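Local coordinates for RedY-like protein (Hahella chejuensis, PDB 2JDJ), which probably takes part in the biosynthesis of the red pigment prodigiosin, as a small two-subunit protein of the dimeric alpha-beta barrel clan, at residues Lys7-Asp12 / Pro52-Glu57; Ser36-Asp41 / Lys60-Ala65. All coordinates share one frame; numbering follows the deposited sequence.

Contact 1 (7-12 with 52-57) and contact 2 (36-41 with 60-65) lie in one four-stranded antiparallel sheet, their centres about 21 Å apart on opposite sides of the chain's centre. They share strand 55-61. Contact 1 joins its start to strand 2-10; contact 2 joins its end to strand 37-44. Along the chain the segments alternate: 7-12, 36-41, 52-57, 60-65. Strand 55-61 is thus an inner strand, and a classic beta bulge occurs at each contact. The two meet where E57 OE1 packs 3.4 Å from F40 CZ. Both also touch the second subunit, consistent with the dimeric alpha-beta barrel clan.

Contact 1 (Lys7-Asp12 / Pro52-Glu57); sequences KIRLFD and PYHYVE
A classic beta bulge joins the end of strand 2-10 to the start of strand 55-61. Across it, I8 O accepts two backbone N-H groups, from H54 N at 2.8 Å and Y55 N at 3.0 Å. I8 N returns a bond to Y55 O, also 2.8 Å long. On the K7 face, the lysine chain runs extended over one face of the Y53 ring. K7 CD makes a CH-pi contact 4.0 Å from the Y53 ring centroid, offset toward the rim. A first torsion of 66° places the Y53 ring there, setting CG between the backbone N and the carbonyl carbon. K7 NZ passes beyond to salt bridges with E91 of its own chain and E91 of the second subunit. With an alanine replacing Y53, the methylene chain of K7 would probably lose its cover on that side, its middle less firmly placed. On the I8 face, L10 CD1 meets the edge of the Y55 ring at CE2, 3.7 Å away. I8 CD1 packs at 3.7 Å against CD of E57, whose OE2 is bonded to H6 ND1; the two side chains cross at about a right angle. Beside the bulge, R9 CG lies 3.7 Å from H54 CD2, the side chains running the same way. H54 and Y55 set against I8 alone, both N-H groups on I8 O, mark a classic bulge between antiparallel strands.

Contact 2 (Ser36-Asp41 / Lys60-Ala65); sequences SVVRFD and KITDRA
Backbone hydrogen bonds hold V38, R39 and S36 to K60 and T62. K60 O takes two donors, V38 N at 2.8 Å and R39 N at 3.2 Å. The R39 N-H is the straighter of the two, with an angle of 167° at its hydrogen. Both donors are tilted from the plane of the K60 carbonyl. K60 N completes the pairing by giving a bond of 2.8 Å to R39 O. Further along, T62 N donates to S36 O at 3.1 Å. The same S36 O also receives a CA-H...O contact from I61 CA at 3.2 Å.

This is a classic beta bulge in the hairpin of strands 37-44 and 55-61. V38 and R39 together face K60, and the register shifts by one residue between the V37-I61 and R39-K60 pairs. The chain turns a corner at V38. Just past strand 55-61, D63 is the N-cap of helix 64-71, its OD1 bonded to the backbone N of A66.

Carbon contacts come from two pairs of side chains. R39 and K60 lie side by side and point the same way. R39 CB meets K60 CB at 3.8 Å, and R39 CD meets K60 CD at 3.9 Å. K60 CG is anti to the backbone N (chi1 -177°), and this carries its chain along R39 as far as CD; a bend at chi3 then takes the end away. V38 CG2 touches T62 CG2 at 3.6 Å, the two side chains crossing at a slant.

The second subunit adds backbone and charge contacts. R39 and F40 pair in an antiparallel ladder with a strand of the second subunit, which carries the sheet across. K60 NZ makes a long, weak ion pair with D41 of the second subunit.

Contact 1 (Lys7-Asp12 / Pro52-Glu57)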
ATOM      1  N   LYS A   7       0.738  -7.785   5.282  1.00 17.59           N
ATOM      2  CA  LYS A   7       0.023  -7.710   6.541  1.00 17.18           C
ATOM      3  C   LYS A   7       1.000  -8.313   7.522  1.00 17.03           C
ATOM      4  O   LYS A   7       1.609  -9.356   7.232  1.00 17.50           O
ATOM      5  CB  LYS A   7      -1.254  -8.552   6.509  1.00 16.90           C
ATOM      6  CG  LYS A   7      -2.314  -8.023   5.546  1.00 16.70           C
ATOM      7  CD  LYS A   7      -3.503  -8.937   5.539  1.00 17.55           C
ATOM      8  CE  LYS A   7      -4.712  -8.292   4.845  1.00 17.98           C
ATOM      9  NZ  LYS A   7      -5.769  -9.362   4.695  1.00 19.97           N
ATOM     10  N   ILE A   8       1.167  -7.648   8.660  1.00 16.78           N
ATOM     11  CA  ILE A   8       2.144  -8.054   9.679  1.00 17.02           C
ATOM     12  C   ILE A   8       1.448  -8.303  11.003  1.00 17.44           C
ATOM     13  O   ILE A   8       0.760  -7.426  11.506  1.00 17.50           O
ATOM     14  CB  ILE A   8       3.218  -6.950   9.868  1.00 16.54           C
ATOM     15  CG1 ILE A   8       4.075  -6.828   8.589  1.00 17.69           C
ATOM     16  CG2 ILE A   8       4.072  -7.238  11.135  1.00 16.53           C
ATOM     17  CD1 ILE A   8       4.864  -5.533   8.493  1.00 18.23           C
ATOM     18  N   ARG A   9       1.637  -9.487  11.584  1.00 18.04           N
ATOM     19  CA  ARG A   9       1.044  -9.790  12.871  1.00 18.42           C
ATOM     20  C   ARG A   9       2.135  -9.877  13.941  1.00 19.03           C
ATOM     21  O   ARG A   9       3.086 -10.627  13.775  1.00 19.25           O
ATOM     22  CB  ARG A   9       0.284 -11.117  12.802  1.00 17.10           C
ATOM     23  CG  ARG A   9      -0.722 -11.338  13.911  1.00 16.93           C
ATOM     24  CD  ARG A   9      -1.311 -12.756  13.873  1.00 20.83           C
ATOM     25  NE  ARG A   9      -0.277 -13.764  14.073  1.00 26.99           N
ATOM     26  CZ  ARG A   9       0.094 -14.259  15.262  1.00 31.39           C
ATOM     27  NH1 ARG A   9      -0.500 -13.886  16.391  1.00 31.43           N
ATOM     28  NH2 ARG A   9       1.060 -15.160  15.317  1.00 33.15           N
ATOM     29  N   LEU A  10       1.982  -9.123  15.028  1.00 19.25           N
ATOM     30  CA  LEU A  10       2.860  -9.245  16.189  1.00 19.87           C
ATOM     31  C   LEU A  10       2.534 -10.533  16.913  1.00 20.36           C
ATOM     32  O   LEU A  10       1.371 -10.897  17.031  1.00 20.82           O
ATOM     33  CB  LEU A  10       2.660  -8.070  17.141  1.00 20.21           C
ATOM     34  CG  LEU A  10       2.906  -6.635  16.658  1.00 20.27           C
ATOM     35  CD1 LEU A  10       2.867  -5.639  17.857  1.00 19.40           C
ATOM     36  CD2 LEU A  10       4.221  -6.511  15.908  1.00 21.80           C
ATOM     37  N   PHE A  11       3.552 -11.241  17.380  1.00 20.91           N
ATOM     38  CA  PHE A  11       3.334 -12.395  18.236  1.00 21.06           C
ATOM     39  C   PHE A  11       2.712 -11.939  19.560  1.00 21.24           C
ATOM     40  O   PHE A  11       1.945 -12.656  20.197  1.00 19.90           O
ATOM     41  CB  PHE A  11       4.653 -13.132  18.494  1.00 22.22           C
ATOM     42  CG  PHE A  11       5.304 -13.671  17.242  1.00 23.11           C
ATOM     43  CD1 PHE A  11       4.595 -14.479  16.366  1.00 24.40           C
ATOM     44  CD2 PHE A  11       6.626 -13.381  16.955  1.00 25.78           C
ATOM     45  CE1 PHE A  11       5.196 -14.974  15.228  1.00 25.47           C
ATOM     46  CE2 PHE A  11       7.234 -13.874  15.815  1.00 23.62           C
ATOM     47  CZ  PHE A  11       6.520 -14.668  14.957  1.00 23.98           C
ATOM     48  N   ASP A  12       3.032 -10.722  19.966  1.00 21.55           N
ATOM     49  CA  ASP A  12       2.552 -10.244  21.237  1.00 22.25           C
ATOM     50  C   ASP A  12       2.390  -8.742  21.182  1.00 21.16           C
ATOM     51  O   ASP A  12       3.390  -8.038  21.040  1.00 21.14           O
ATOM     52  CB  ASP A  12       3.598 -10.627  22.279  1.00 23.74           C
ATOM     53  CG  ASP A  12       3.369  -9.972  23.590  1.00 27.46           C
ATOM     54  OD1 ASP A  12       2.189  -9.763  23.982  1.00 31.55           O
ATOM     55  OD2 ASP A  12       4.399  -9.669  24.230  1.00 33.72           O
ATOM     56  N   PRO A  52      -6.021 -10.637  13.171  1.00 21.90           N
ATOM     57  CA  PRO A  52      -5.278 -11.382  12.163  1.00 21.17           C
ATOM     58  C   PRO A  52      -4.007 -10.662  11.685  1.00 20.27           C
ATOM     59  O   PRO A  52      -3.093 -11.310  11.189  1.00 18.98           O
ATOM     60  CB  PRO A  52      -6.293 -11.529  11.023  1.00 21.68           C
ATOM     61  CG  PRO A  52      -7.263 -10.402  11.251  1.00 22.49           C
ATOM     62  CD  PRO A  52      -7.388 -10.316  12.721  1.00 22.25           C
ATOM     63  N   TYR A  53      -3.968  -9.337  11.821  1.00 19.43           N
ATOM     64  CA  TYR A  53      -2.753  -8.558  11.562  1.00 19.09           C
ATOM     65  C   TYR A  53      -2.840  -7.223  12.273  1.00 18.86           C
ATOM     66  O   TYR A  53      -3.945  -6.724  12.497  1.00 19.67           O
ATOM     67  CB  TYR A  53      -2.497  -8.347  10.068  1.00 19.70           C
ATOM     68  CG  TYR A  53      -3.528  -7.487   9.362  1.00 18.37           C
ATOM     69  CD1 TYR A  53      -3.317  -6.113   9.159  1.00 17.89           C
ATOM     70  CD2 TYR A  53      -4.708  -8.044   8.908  1.00 18.90           C
ATOM     71  CE1 TYR A  53      -4.291  -5.324   8.495  1.00 18.71           C
ATOM     72  CE2 TYR A  53      -5.671  -7.276   8.265  1.00 19.05           C
ATOM     73  CZ  TYR A  53      -5.458  -5.924   8.060  1.00 19.70           C
ATOM     74  OH  TYR A  53      -6.440  -5.191   7.406  1.00 20.89           O
ATOM     75  N   HIS A  54      -1.681  -6.663  12.638  1.00 17.99           N
ATOM     76  CA  HIS A  54      -1.607  -5.395  13.390  1.00 16.80           C
ATOM     77  C   HIS A  54      -1.088  -4.245  12.557  1.00 16.69           C
ATOM     78  O   HIS A  54      -1.451  -3.079  12.786  1.00 16.35           O
ATOM     79  CB  HIS A  54      -0.737  -5.582  14.648  1.00 16.73           C
ATOM     80  CG  HIS A  54      -1.168  -6.756  15.460  1.00 15.11           C
ATOM     81  ND1 HIS A  54      -2.269  -6.715  16.289  1.00 17.15           N
ATOM     82  CD2 HIS A  54      -0.717  -8.029  15.490  1.00 12.74           C
ATOM     83  CE1 HIS A  54      -2.463  -7.909  16.814  1.00 12.08           C
ATOM     84  NE2 HIS A  54      -1.528  -8.721  16.352  1.00 17.23           N
ATOM     85  N   TYR A  55      -0.251  -4.580  11.576  1.00 16.36           N
ATOM     86  CA  TYR A  55       0.447  -3.566  10.781  1.00 16.26           C
ATOM     87  C   TYR A  55       0.365  -3.906   9.326  1.00 16.43           C
ATOM     88  O   TYR A  55       0.147  -5.055   8.959  1.00 15.33           O
ATOM     89  CB  TYR A  55       1.927  -3.412  11.207  1.00 16.65           C
ATOM     90  CG  TYR A  55       2.074  -2.879  12.618  1.00 16.47           C
ATOM     91  CD1 TYR A  55       2.129  -1.501  12.872  1.00 16.57           C
ATOM     92  CD2 TYR A  55       2.130  -3.752  13.699  1.00 16.66           C
ATOM     93  CE1 TYR A  55       2.247  -1.018  14.181  1.00 16.31           C
ATOM     94  CE2 TYR A  55       2.239  -3.281  15.030  1.00 17.09           C
ATOM     95  CZ  TYR A  55       2.290  -1.927  15.254  1.00 17.25           C
ATOM     96  OH  TYR A  55       2.408  -1.490  16.549  1.00 19.55           O
ATOM     97  N   VAL A  56       0.518  -2.873   8.498  1.00 16.77           N
ATOM     98  CA  VAL A  56       0.637  -3.057   7.078  1.00 18.73           C
ATOM     99  C   VAL A  56       1.888  -2.310   6.631  1.00 18.46           C
ATOM    100  O   VAL A  56       2.092  -1.161   7.034  1.00 18.57           O
ATOM    101  CB  VAL A  56      -0.573  -2.438   6.318  1.00 18.59           C
ATOM    102  CG1 VAL A  56      -0.386  -2.670   4.835  1.00 20.00           C
ATOM    103  CG2 VAL A  56      -1.890  -3.051   6.787  1.00 20.12           C
ATOM    104  N   GLU A  57       2.719  -2.941   5.811  1.00 19.07           N
ATOM    105  CA  GLU A  57       3.827  -2.203   5.213  1.00 19.87           C
ATOM    106  C   GLU A  57       3.644  -2.126   3.699  1.00 19.95           C
ATOM    107  O   GLU A  57       3.126  -3.063   3.088  1.00 19.69           O
ATOM    108  CB  GLU A  57       5.182  -2.788   5.619  1.00 19.51           C
ATOM    109  CG  GLU A  57       5.605  -4.067   4.908  1.00 19.88           C
ATOM    110  CD  GLU A  57       6.866  -4.715   5.515  1.00 22.53           C
ATOM    111  OE1 GLU A  57       7.540  -4.116   6.387  1.00 25.75           O
ATOM    112  OE2 GLU A  57       7.184  -5.849   5.115  1.00 25.89           O
TER
HETATM  113  O   HOH W   1      -2.963 -11.718  16.743  1.00 23.23           O

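Contact 2 (Ser36-Asp41 / Lys60-Ala65)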
ATOM      1  N   SER A  36      17.072  -1.057  -4.393  1.00 30.96           N
ATOM      2  CA  SER A  36      15.763  -1.262  -5.057  1.00 30.58           C
ATOM      3  C   SER A  36      14.573  -0.575  -4.394  1.00 29.95           C
ATOM      4  O   SER A  36      13.517  -0.427  -5.016  1.00 29.49           O
ATOM      5  CB  SER A  36      15.446  -2.742  -5.164  1.00 30.58           C
ATOM      6  OG  SER A  36      15.235  -3.294  -3.886  1.00 32.58           O
ATOM      7  N   VAL A  37      14.735  -0.158  -3.138  1.00 29.15           N
ATOM      8  CA  VAL A  37      13.627   0.463  -2.404  1.00 27.81           C
ATOM      9  C   VAL A  37      13.505   1.948  -2.738  1.00 27.71           C
ATOM     10  O   VAL A  37      14.395   2.746  -2.433  1.00 27.14           O
ATOM     11  CB  VAL A  37      13.748   0.257  -0.876  1.00 28.06           C
ATOM     12  CG1 VAL A  37      12.527   0.837  -0.153  1.00 26.67           C
ATOM     13  CG2 VAL A  37      13.897  -1.221  -0.553  1.00 27.92           C
ATOM     14  N   VAL A  38      12.392   2.304  -3.371  1.00 27.04           N
ATOM     15  CA  VAL A  38      12.086   3.680  -3.742  1.00 26.92           C
ATOM     16  C   VAL A  38      11.281   4.396  -2.643  1.00 26.97           C
ATOM     17  O   VAL A  38      11.483   5.594  -2.375  1.00 26.49           O
ATOM     18  CB  VAL A  38      11.302   3.715  -5.083  1.00 27.18           C
ATOM     19  CG1 VAL A  38      10.914   5.144  -5.463  1.00 27.34           C
ATOM     20  CG2 VAL A  38      12.123   3.043  -6.199  1.00 26.74           C
ATOM     21  N   ARG A  39      10.347   3.668  -2.034  1.00 26.16           N
ATOM     22  CA  ARG A  39       9.541   4.188  -0.921  1.00 26.08           C
ATOM     23  C   ARG A  39       9.235   3.022  -0.006  1.00 25.31           C
ATOM     24  O   ARG A  39       9.046   1.885  -0.469  1.00 25.43           O
ATOM     25  CB  ARG A  39       8.215   4.764  -1.388  1.00 26.51           C
ATOM     26  CG  ARG A  39       8.291   5.913  -2.350  1.00 29.05           C
ATOM     27  CD  ARG A  39       6.923   6.491  -2.588  1.00 33.76           C
ATOM     28  NE  ARG A  39       6.455   7.274  -1.450  1.00 35.32           N
ATOM     29  CZ  ARG A  39       6.796   8.549  -1.241  1.00 37.59           C
ATOM     30  NH1 ARG A  39       6.316   9.199  -0.192  1.00 36.65           N
ATOM     31  NH2 ARG A  39       7.602   9.183  -2.094  1.00 37.23           N
ATOM     32  N   PHE A  40       9.201   3.300   1.290  1.00 24.99           N
ATOM     33  CA  PHE A  40       8.834   2.305   2.281  1.00 23.56           C
ATOM     34  C   PHE A  40       8.163   2.996   3.440  1.00 23.40           C
ATOM     35  O   PHE A  40       8.641   4.028   3.907  1.00 22.94           O
ATOM     36  CB  PHE A  40      10.057   1.551   2.763  1.00 23.43           C
ATOM     37  CG  PHE A  40       9.769   0.571   3.847  1.00 23.70           C
ATOM     38  CD1 PHE A  40       9.014  -0.574   3.588  1.00 21.62           C
ATOM     39  CD2 PHE A  40      10.240   0.795   5.136  1.00 24.78           C
ATOM     40  CE1 PHE A  40       8.754  -1.480   4.584  1.00 23.14           C
ATOM     41  CE2 PHE A  40       9.979  -0.116   6.156  1.00 24.11           C
ATOM     42  CZ  PHE A  40       9.235  -1.254   5.877  1.00 25.68           C
ATOM     43  N   ASP A  41       7.039   2.441   3.885  1.00 22.92           N
ATOM     44  CA  ASP A  41       6.341   2.956   5.058  1.00 22.97           C
ATOM     45  C   ASP A  41       5.483   1.887   5.721  1.00 22.33           C
ATOM     46  O   ASP A  41       5.014   0.968   5.056  1.00 22.63           O
ATOM     47  CB  ASP A  41       5.542   4.225   4.756  1.00 23.26           C
ATOM     48  CG  ASP A  41       4.886   4.224   3.382  1.00 25.87           C
ATOM     49  OD1 ASP A  41       5.402   4.918   2.463  1.00 25.15           O
ATOM     50  OD2 ASP A  41       3.827   3.562   3.230  1.00 27.33           O
ATOM     51  N   LYS A  60       7.514   0.254  -2.164  1.00 27.93           N
ATOM     52  CA  LYS A  60       7.578   0.610  -3.581  1.00 29.53           C
ATOM     53  C   LYS A  60       9.003   0.338  -4.073  1.00 29.97           C
ATOM     54  O   LYS A  60       9.976   0.833  -3.482  1.00 29.14           O
ATOM     55  CB  LYS A  60       7.169   2.075  -3.801  1.00 29.20           C
ATOM     56  CG  LYS A  60       7.133   2.490  -5.265  1.00 31.28           C
ATOM     57  CD  LYS A  60       6.602   3.915  -5.483  1.00 31.53           C
ATOM     58  CE  LYS A  60       5.145   3.915  -5.951  1.00 33.98           C
ATOM     59  NZ  LYS A  60       4.685   5.255  -6.393  1.00 37.52           N
ATOM     60  N   ILE A  61       9.117  -0.471  -5.134  1.00 30.15           N
ATOM     61  CA  ILE A  61      10.419  -0.902  -5.666  1.00 30.18           C
ATOM     62  C   ILE A  61      10.552  -0.653  -7.164  1.00 30.80           C
ATOM     63  O   ILE A  61       9.549  -0.580  -7.893  1.00 30.99           O
ATOM     64  CB  ILE A  61      10.705  -2.405  -5.408  1.00 30.60           C
ATOM     65  CG1 ILE A  61       9.552  -3.274  -5.936  1.00 29.08           C
ATOM     66  CG2 ILE A  61      11.008  -2.683  -3.907  1.00 29.68           C
ATOM     67  CD1 ILE A  61       9.779  -4.784  -5.778  1.00 29.41           C
ATOM     68  N   THR A  62      11.798  -0.531  -7.609  1.00 31.15           N
ATOM     69  CA  THR A  62      12.120  -0.276  -9.011  1.00 32.34           C
ATOM     70  C   THR A  62      11.601  -1.426  -9.858  1.00 32.71           C
ATOM     71  O   THR A  62      10.828  -1.224 -10.806  1.00 33.58           O
ATOM     72  CB  THR A  62      13.638  -0.112  -9.202  1.00 32.46           C
ATOM     73  OG1 THR A  62      14.320  -1.201  -8.553  1.00 31.86           O
ATOM     74  CG2 THR A  62      14.098   1.209  -8.586  1.00 32.14           C
ATOM     75  N   ASP A  63      12.013  -2.628  -9.490  1.00 33.06           N
ATOM     76  CA  ASP A  63      11.436  -3.855 -10.033  1.00 34.19           C
ATOM     77  C   ASP A  63      11.741  -4.991  -9.082  1.00 34.04           C
ATOM     78  O   ASP A  63      12.678  -4.901  -8.268  1.00 34.13           O
ATOM     79  CB  ASP A  63      11.987  -4.174 -11.422  1.00 34.83           C
ATOM     80  CG  ASP A  63      13.489  -4.272 -11.432  1.00 35.72           C
ATOM     81  OD1 ASP A  63      14.005  -5.324 -11.022  1.00 36.55           O
ATOM     82  OD2 ASP A  63      14.153  -3.284 -11.832  1.00 38.36           O
ATOM     83  N   ARG A  64      10.946  -6.052  -9.198  1.00 33.89           N
ATOM     84  CA  ARG A  64      11.039  -7.225  -8.326  1.00 34.02           C
ATOM     85  C   ARG A  64      12.404  -7.883  -8.380  1.00 33.62           C
ATOM     86  O   ARG A  64      12.889  -8.432  -7.383  1.00 33.25           O
ATOM     87  CB  ARG A  64       9.953  -8.255  -8.691  1.00 34.17           C
ATOM     88  CG  ARG A  64       9.742  -9.344  -7.653  1.00 34.70           C
ATOM     89  CD  ARG A  64       9.451  -8.755  -6.283  1.00 36.67           C
ATOM     90  NE  ARG A  64       8.360  -9.444  -5.591  1.00 38.99           N
ATOM     91  CZ  ARG A  64       8.520 -10.317  -4.605  1.00 39.17           C
ATOM     92  NH1 ARG A  64       9.734 -10.638  -4.167  1.00 38.62           N
ATOM     93  NH2 ARG A  64       7.450 -10.864  -4.046  1.00 41.35           N
ATOM     94  N   ALA A  65      13.014  -7.842  -9.561  1.00 33.64           N
ATOM     95  CA  ALA A  65      14.348  -8.405  -9.755  1.00 34.04           C
ATOM     96  C   ALA A  65      15.379  -7.720  -8.833  1.00 34.09           C
ATOM     97  O   ALA A  65      16.161  -8.388  -8.135  1.00 33.92           O
ATOM     98  CB  ALA A  65      14.749  -8.288 -11.233  1.00 34.00           C
TER